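Local coordinates for protein TetR/AcrR family transcriptional regulator (Bradyrhizobium diazoefficiens, PDB 6G8G) that binds the flavonoid genistein and, as a TetR-family repressor, probably releases its operator DNA in response to such flavonoids, at residues A[176-179]-A[180-184]; A[198-201]-A[202-205]. All coordinates share one frame; numbering follows the deposited sequence.

Contact 1 (A[176-179]-A[180-184]). With GEN (genistein), chain G.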
ATOM      1  N   ARG A 176       3.260   8.694   4.977  1.00 51.42           N
ATOM      2  CA  ARG A 176       3.046   7.947   3.743  1.00 52.81           C
ATOM      3  C   ARG A 176       1.620   8.151   3.291  1.00 52.54           C
ATOM      4  O   ARG A 176       1.351   8.327   2.133  1.00 59.52           O
ATOM      5  CB  ARG A 176       3.292   6.465   4.066  1.00 53.35           C
ATOM      6  CG  ARG A 176       3.176   5.506   2.929  1.00 50.80           C
ATOM      7  CD  ARG A 176       3.685   4.153   3.354  1.00 49.56           C
ATOM      8  NE  ARG A 176       2.769   3.494   4.266  1.00 51.16           N
ATOM      9  CZ  ARG A 176       3.078   3.038   5.472  1.00 47.95           C
ATOM     10  NH1 ARG A 176       4.293   3.168   5.959  1.00 55.27           N
ATOM     11  NH2 ARG A 176       2.162   2.438   6.196  1.00 47.95           N
ATOM     12  N   GLY A 177       0.710   8.094   4.247  1.00 53.85           N
ATOM     13  CA  GLY A 177      -0.709   8.189   4.017  1.00 53.66           C
ATOM     14  C   GLY A 177      -1.184   7.380   2.846  1.00 54.23           C
ATOM     15  O   GLY A 177      -1.124   6.162   2.831  1.00 57.43           O
ATOM     16  N   GLU A 178      -1.582   8.123   1.843  1.00 57.46           N
ATOM     17  CA  GLU A 178      -2.331   7.647   0.729  1.00 58.77           C
ATOM     18  C   GLU A 178      -1.448   7.590  -0.522  1.00 59.66           C
ATOM     19  O   GLU A 178      -1.913   7.202  -1.587  1.00 56.09           O
ATOM     20  CB  GLU A 178      -3.362   8.716   0.468  1.00 64.81           C
ATOM     21  CG  GLU A 178      -4.773   8.272   0.314  1.00 72.52           C
ATOM     22  CD  GLU A 178      -5.617   9.423  -0.237  1.00 75.73           C
ATOM     23  OE1 GLU A 178      -5.113  10.586  -0.371  1.00 58.85           O
ATOM     24  OE2 GLU A 178      -6.795   9.130  -0.544  1.00 87.33           O
ATOM     25  N   LEU A 179      -0.203   8.072  -0.432  1.00 59.89           N
ATOM     26  CA  LEU A 179       0.558   8.349  -1.620  1.00 58.90           C
ATOM     27  C   LEU A 179       0.910   7.100  -2.352  1.00 51.48           C
ATOM     28  O   LEU A 179       0.909   7.102  -3.563  1.00 53.28           O
ATOM     29  CB  LEU A 179       1.814   9.172  -1.339  1.00 60.41           C
ATOM     30  CG  LEU A 179       1.514  10.478  -0.604  1.00 71.32           C
ATOM     31  CD1 LEU A 179       2.757  10.952   0.123  1.00 73.31           C
ATOM     32  CD2 LEU A 179       1.043  11.560  -1.585  1.00 75.28           C
ATOM     33  N   PRO A 180       1.197   6.033  -1.637  1.00 51.86           N
ATOM     34  CA  PRO A 180       1.586   4.845  -2.370  1.00 52.97           C
ATOM     35  C   PRO A 180       0.501   4.438  -3.363  1.00 53.18           C
ATOM     36  O   PRO A 180       0.794   4.061  -4.486  1.00 55.01           O
ATOM     37  CB  PRO A 180       1.714   3.790  -1.286  1.00 51.31           C
ATOM     38  CG  PRO A 180       1.923   4.524  -0.021  1.00 52.91           C
ATOM     39  CD  PRO A 180       1.328   5.879  -0.179  1.00 53.12           C
ATOM     40  N   LEU A 181      -0.748   4.531  -2.924  1.00 52.17           N
ATOM     41  CA  LEU A 181      -1.905   4.242  -3.753  1.00 49.73           C
ATOM     42  C   LEU A 181      -2.020   5.197  -4.920  1.00 49.98           C
ATOM     43  O   LEU A 181      -2.145   4.769  -6.061  1.00 51.34           O
ATOM     44  CB  LEU A 181      -3.206   4.345  -2.939  1.00 49.43           C
ATOM     45  CG  LEU A 181      -4.473   4.140  -3.788  1.00 52.02           C
ATOM     46  CD1 LEU A 181      -4.590   2.680  -4.206  1.00 50.96           C
ATOM     47  CD2 LEU A 181      -5.682   4.581  -3.012  1.00 52.70           C
ATOM     48  N   LEU A 182      -1.954   6.491  -4.643  1.00 50.28           N
ATOM     49  CA  LEU A 182      -1.988   7.474  -5.712  1.00 52.56           C
ATOM     50  C   LEU A 182      -0.892   7.242  -6.780  1.00 56.19           C
ATOM     51  O   LEU A 182      -1.140   7.316  -7.975  1.00 60.38           O
ATOM     52  CB  LEU A 182      -1.846   8.847  -5.113  1.00 51.10           C
ATOM     53  CG  LEU A 182      -3.058   9.222  -4.262  1.00 50.24           C
ATOM     54  CD1 LEU A 182      -2.856  10.514  -3.486  1.00 51.44           C
ATOM     55  CD2 LEU A 182      -4.272   9.383  -5.151  1.00 52.40           C
ATOM     56  N   ILE A 183       0.309   6.896  -6.337  1.00 55.06           N
ATOM     57  CA  ILE A 183       1.417   6.701  -7.232  1.00 54.64           C
ATOM     58  C   ILE A 183       1.165   5.526  -8.141  1.00 53.70           C
ATOM     59  O   ILE A 183       1.333   5.596  -9.346  1.00 58.02           O
ATOM     60  CB  ILE A 183       2.710   6.481  -6.421  1.00 57.24           C
ATOM     61  CG1 ILE A 183       3.161   7.811  -5.836  1.00 56.36           C
ATOM     62  CG2 ILE A 183       3.821   5.909  -7.276  1.00 57.50           C
ATOM     63  CD1 ILE A 183       4.226   7.669  -4.773  1.00 57.52           C
ATOM     64  N   VAL A 184       0.845   4.419  -7.523  1.00 53.24           N
ATOM     65  CA  VAL A 184       0.509   3.200  -8.202  1.00 56.30           C
ATOM     66  C   VAL A 184      -0.603   3.385  -9.245  1.00 57.30           C
ATOM     67  O   VAL A 184      -0.557   2.774 -10.303  1.00 55.95           O
ATOM     68  CB  VAL A 184       0.120   2.175  -7.121  1.00 60.03           C
ATOM     69  CG1 VAL A 184      -0.839   1.146  -7.637  1.00 71.30           C
ATOM     70  CG2 VAL A 184       1.367   1.493  -6.612  1.00 59.75           C
TER
HETATM   71  C1  GEN G1001      -5.189   0.056  -1.975  1.00 99.85           C
HETATM   72  C2  GEN G1001      -6.136   0.918  -1.322  1.00 97.89           C
HETATM   73  O2  GEN G1001      -7.490   0.823  -1.559  1.00102.31           O
HETATM   74  C3  GEN G1001      -5.776   1.905  -0.401  1.00 84.45           C
HETATM   75  C4  GEN G1001      -4.452   2.086  -0.093  1.00 81.75           C
HETATM   76  O4  GEN G1001      -4.173   3.068   0.803  1.00 79.17           O
HETATM   77  C5  GEN G1001      -3.424   1.216  -0.768  1.00 87.99           C
HETATM   78  C6  GEN G1001      -1.994   1.363  -0.488  1.00 97.27           C
HETATM   79  O6  GEN G1001      -1.675   2.245   0.355  1.00 94.73           O
HETATM   80  C7  GEN G1001      -1.016   0.488  -1.259  1.00106.69           C
HETATM   81  C8  GEN G1001      -1.492  -0.521  -2.152  1.00 92.56           C
HETATM   82  O9  GEN G1001      -2.814  -0.662  -2.393  1.00 83.91           O
HETATM   83  C10 GEN G1001      -3.795   0.146  -1.752  1.00 95.22           C
HETATM   84  C11 GEN G1001       0.418   0.495  -0.815  1.00118.24           C
HETATM   85  C12 GEN G1001       1.529  -0.037  -1.500  1.00113.88           C
HETATM   86  C13 GEN G1001       2.767  -0.078  -0.799  1.00108.71           C
HETATM   87  C14 GEN G1001       2.883   0.303   0.574  1.00 98.20           C
HETATM   88  O14 GEN G1001       4.080   0.252   1.241  1.00 94.43           O
HETATM   89  C15 GEN G1001       1.770   0.739   1.284  1.00 91.31           C
HETATM   90  C16 GEN G1001       0.571   0.791   0.598  1.00100.94           C
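With CG anti to the backbone N (chi1 -178°), Arg176 brings its chain against the CG-CD side of the Pro180 ring, at about a right angle, and its CG lies 3.4 Å from Pro180 CG. Leu181, whose CG is likewise anti to its backbone N (chi1 176°), turns both methyls to the chromone part of genistein: its CD1 approaches C1 of the ligand at 3.5 Å, and CD2 approaches C3. Pro180 takes the other end, CB resting 3.6 Å from C11 of the phenol ring. Between the helices, Arg176 to Leu179 form a type II' beta turn with Gly177 at positive phi, which glycine tolerates readily. The next helix then starts with two backbone bonds: Leu182 N to Glu178 O at 3.1 Å and Ile183 N to Leu179 O at 2.8 Å. Leu182 also lays CD1 3.8 Å from Glu178 OE1, the two side chains crossing obliquely. Beyond the turn, Arg176 NH1 is hydrogen-bonded to Tyr104 OH, and Glu178 OE2 to Tyr135 OH of the second subunit. Phe108, the third residue of the genistein pocket, packs on Arg176, Pro180 and Ile183. Mostly apolar carbon thus faces the flavonoid, with the Arg176 guanidinium near its phenol ring, while the two tyrosines hold the charged ends, consistent with a pocket wall tied to the dimer interface.

Contact 2 (A[198-201]-A[202-205]); sequences EIEA and GLKF
About two turns in the middle of the long C-terminal helix 192-210 make up this contact, with Glu200 and the exposed Lys204 meeting four residues apart. Four successive backbone bonds run from each amide to the carbonyl four residues back. Leu203 N to Ile199 O is 2.9 Å; Lys204 N reaches Glu200 O at 2.9 Å as well. The first and last of the series, Gly202 N to Glu198 O and Phe205 N to Ala201 O, are longer, both 3.3 Å. Above this backbone the Glu200 chain, bent at chi2 (50°), sets its carboxylate alongside the end of Lys204. The lysine meets the carboxylate with a methylene: CE of Lys204 lies 3.3 Å from Glu200 OE2, whereas NZ of that lysine stays 4.1 Å from the same oxygen, too far for a salt bridge. The attraction between the charges is therefore probably a modest one. The other oxygen, Glu200 OE1, forms a salt bridge with Arg98 of helix 93-109. Without the carboxylate, as with an alanine here, Arg98 would probably lose its mate and the end of Lys204 would have one neighbour less to lean on. Ile199 and Leu203 face helix 93-109, the isoleucine packing on Ala101, Arg102 and Leu105 and the leucine on Arg98. Leu203 and Phe205 also reach helix 164-176, at Phe171 and Leu174, and Ala201 and Phe205 carry the packing over to Glu166 and Gln170 of the second subunit.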
ATOM      1  N   GLU A 198       2.996  17.266   2.556  1.00 46.84           N
ATOM      2  CA  GLU A 198       2.656  15.902   3.002  1.00 50.69           C
ATOM      3  C   GLU A 198       3.346  15.559   4.299  1.00 49.30           C
ATOM      4  O   GLU A 198       2.737  15.022   5.244  1.00 51.74           O
ATOM      5  CB  GLU A 198       3.040  14.865   1.952  1.00 52.38           C
ATOM      6  CG  GLU A 198       2.233  14.975   0.655  1.00 60.20           C
ATOM      7  CD  GLU A 198       0.725  14.834   0.845  1.00 61.54           C
ATOM      8  OE1 GLU A 198       0.324  13.948   1.595  1.00 65.05           O
ATOM      9  OE2 GLU A 198      -0.059  15.599   0.239  1.00 64.66           O
ATOM     10  N   ILE A 199       4.609  15.930   4.363  1.00 50.78           N
ATOM     11  CA  ILE A 199       5.419  15.659   5.532  1.00 53.62           C
ATOM     12  C   ILE A 199       5.000  16.512   6.694  1.00 52.29           C
ATOM     13  O   ILE A 199       4.912  16.019   7.794  1.00 54.21           O
ATOM     14  CB  ILE A 199       6.887  15.971   5.248  1.00 57.98           C
ATOM     15  CG1 ILE A 199       7.440  14.951   4.273  1.00 60.77           C
ATOM     16  CG2 ILE A 199       7.696  15.941   6.528  1.00 58.92           C
ATOM     17  CD1 ILE A 199       8.803  15.329   3.751  1.00 64.26           C
ATOM     18  N   GLU A 200       4.764  17.790   6.441  1.00 55.72           N
ATOM     19  CA  GLU A 200       4.466  18.711   7.503  1.00 57.88           C
ATOM     20  C   GLU A 200       3.154  18.295   8.162  1.00 61.89           C
ATOM     21  O   GLU A 200       3.022  18.354   9.386  1.00 65.49           O
ATOM     22  CB  GLU A 200       4.430  20.153   6.995  1.00 60.38           C
ATOM     23  CG  GLU A 200       4.267  21.187   8.097  1.00 72.10           C
ATOM     24  CD  GLU A 200       5.263  20.995   9.246  1.00 84.64           C
ATOM     25  OE1 GLU A 200       6.489  20.863   8.950  1.00 79.54           O
ATOM     26  OE2 GLU A 200       4.806  20.970  10.426  1.00 88.17           O
ATOM     27  N   ALA A 201       2.188  17.852   7.357  1.00 60.49           N
ATOM     28  CA  ALA A 201       0.898  17.419   7.880  1.00 59.30           C
ATOM     29  C   ALA A 201       1.029  16.200   8.800  1.00 59.84           C
ATOM     30  O   ALA A 201       0.436  16.171   9.879  1.00 58.55           O
ATOM     31  CB  ALA A 201      -0.053  17.117   6.736  1.00 56.42           C
ATOM     32  N   GLY A 202       1.811  15.215   8.354  1.00 60.35           N
ATOM     33  CA  GLY A 202       2.042  13.982   9.110  1.00 58.90           C
ATOM     34  C   GLY A 202       2.808  14.191  10.403  1.00 59.68           C
ATOM     35  O   GLY A 202       2.470  13.645  11.456  1.00 56.84           O
ATOM     36  N   LEU A 203       3.808  15.049  10.325  1.00 58.91           N
ATOM     37  CA  LEU A 203       4.626  15.375  11.459  1.00 54.97           C
ATOM     38  C   LEU A 203       3.862  16.177  12.475  1.00 54.58           C
ATOM     39  O   LEU A 203       3.976  15.944  13.657  1.00 50.69           O
ATOM     40  CB  LEU A 203       5.795  16.201  10.971  1.00 56.30           C
ATOM     41  CG  LEU A 203       6.695  16.779  12.030  1.00 55.96           C
ATOM     42  CD1 LEU A 203       7.262  15.654  12.876  1.00 58.02           C
ATOM     43  CD2 LEU A 203       7.813  17.574  11.376  1.00 57.72           C
ATOM     44  N   LYS A 204       3.109  17.170  12.009  1.00 59.23           N
ATOM     45  CA  LYS A 204       2.358  18.035  12.903  1.00 59.63           C
ATOM     46  C   LYS A 204       1.490  17.148  13.766  1.00 56.41           C
ATOM     47  O   LYS A 204       1.384  17.331  14.975  1.00 61.18           O
ATOM     48  CB  LYS A 204       1.493  19.006  12.104  1.00 68.15           C
ATOM     49  CG  LYS A 204       1.319  20.362  12.750  1.00 82.46           C
ATOM     50  CD  LYS A 204       0.678  21.399  11.833  1.00 89.04           C
ATOM     51  CE  LYS A 204       1.831  22.210  11.228  1.00 99.72           C
ATOM     52  NZ  LYS A 204       1.437  23.341  10.356  1.00112.45           N
ATOM     53  N   PHE A 205       0.882  16.163  13.134  1.00 53.95           N
ATOM     54  CA  PHE A 205      -0.060  15.288  13.802  1.00 56.24           C
ATOM     55  C   PHE A 205       0.644  14.354  14.765  1.00 54.66           C
ATOM     56  O   PHE A 205       0.213  14.144  15.893  1.00 52.77           O
ATOM     57  CB  PHE A 205      -0.802  14.476  12.747  1.00 56.23           C
ATOM     58  CG  PHE A 205      -1.997  13.730  13.274  1.00 56.79           C
ATOM     59  CD1 PHE A 205      -1.858  12.507  13.877  1.00 55.14           C
ATOM     60  CD2 PHE A 205      -3.272  14.261  13.140  1.00 58.09           C
ATOM     61  CE1 PHE A 205      -2.964  11.831  14.356  1.00 60.71           C
ATOM     62  CE2 PHE A 205      -4.388  13.582  13.605  1.00 55.73           C
ATOM     63  CZ  PHE A 205      -4.235  12.364  14.211  1.00 57.66           C
TER

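In the fold
Contact 1 comes first along the chain, spanning the turn after helix 164-176 and the short helix 179-185; contact 2 follows on helix 192-210, the next helix. Their centres are about 15 Å apart, on the same side of the chain's centre, and they meet where Leu179 CD2 packs 4.0 Å from Glu198 OE1. Both belong to the AefR-like C-terminal domain, and both rest partly on helix 93-109 and on the second subunit. Contact 1 borders genistein, whereas from contact 2 it is about 12 Å from the Glu198 side chain to genistein, nearest atoms. Ligand wall and dimer face are therefore close neighbours here, consistent with flavonoid binding being felt at the subunit interface.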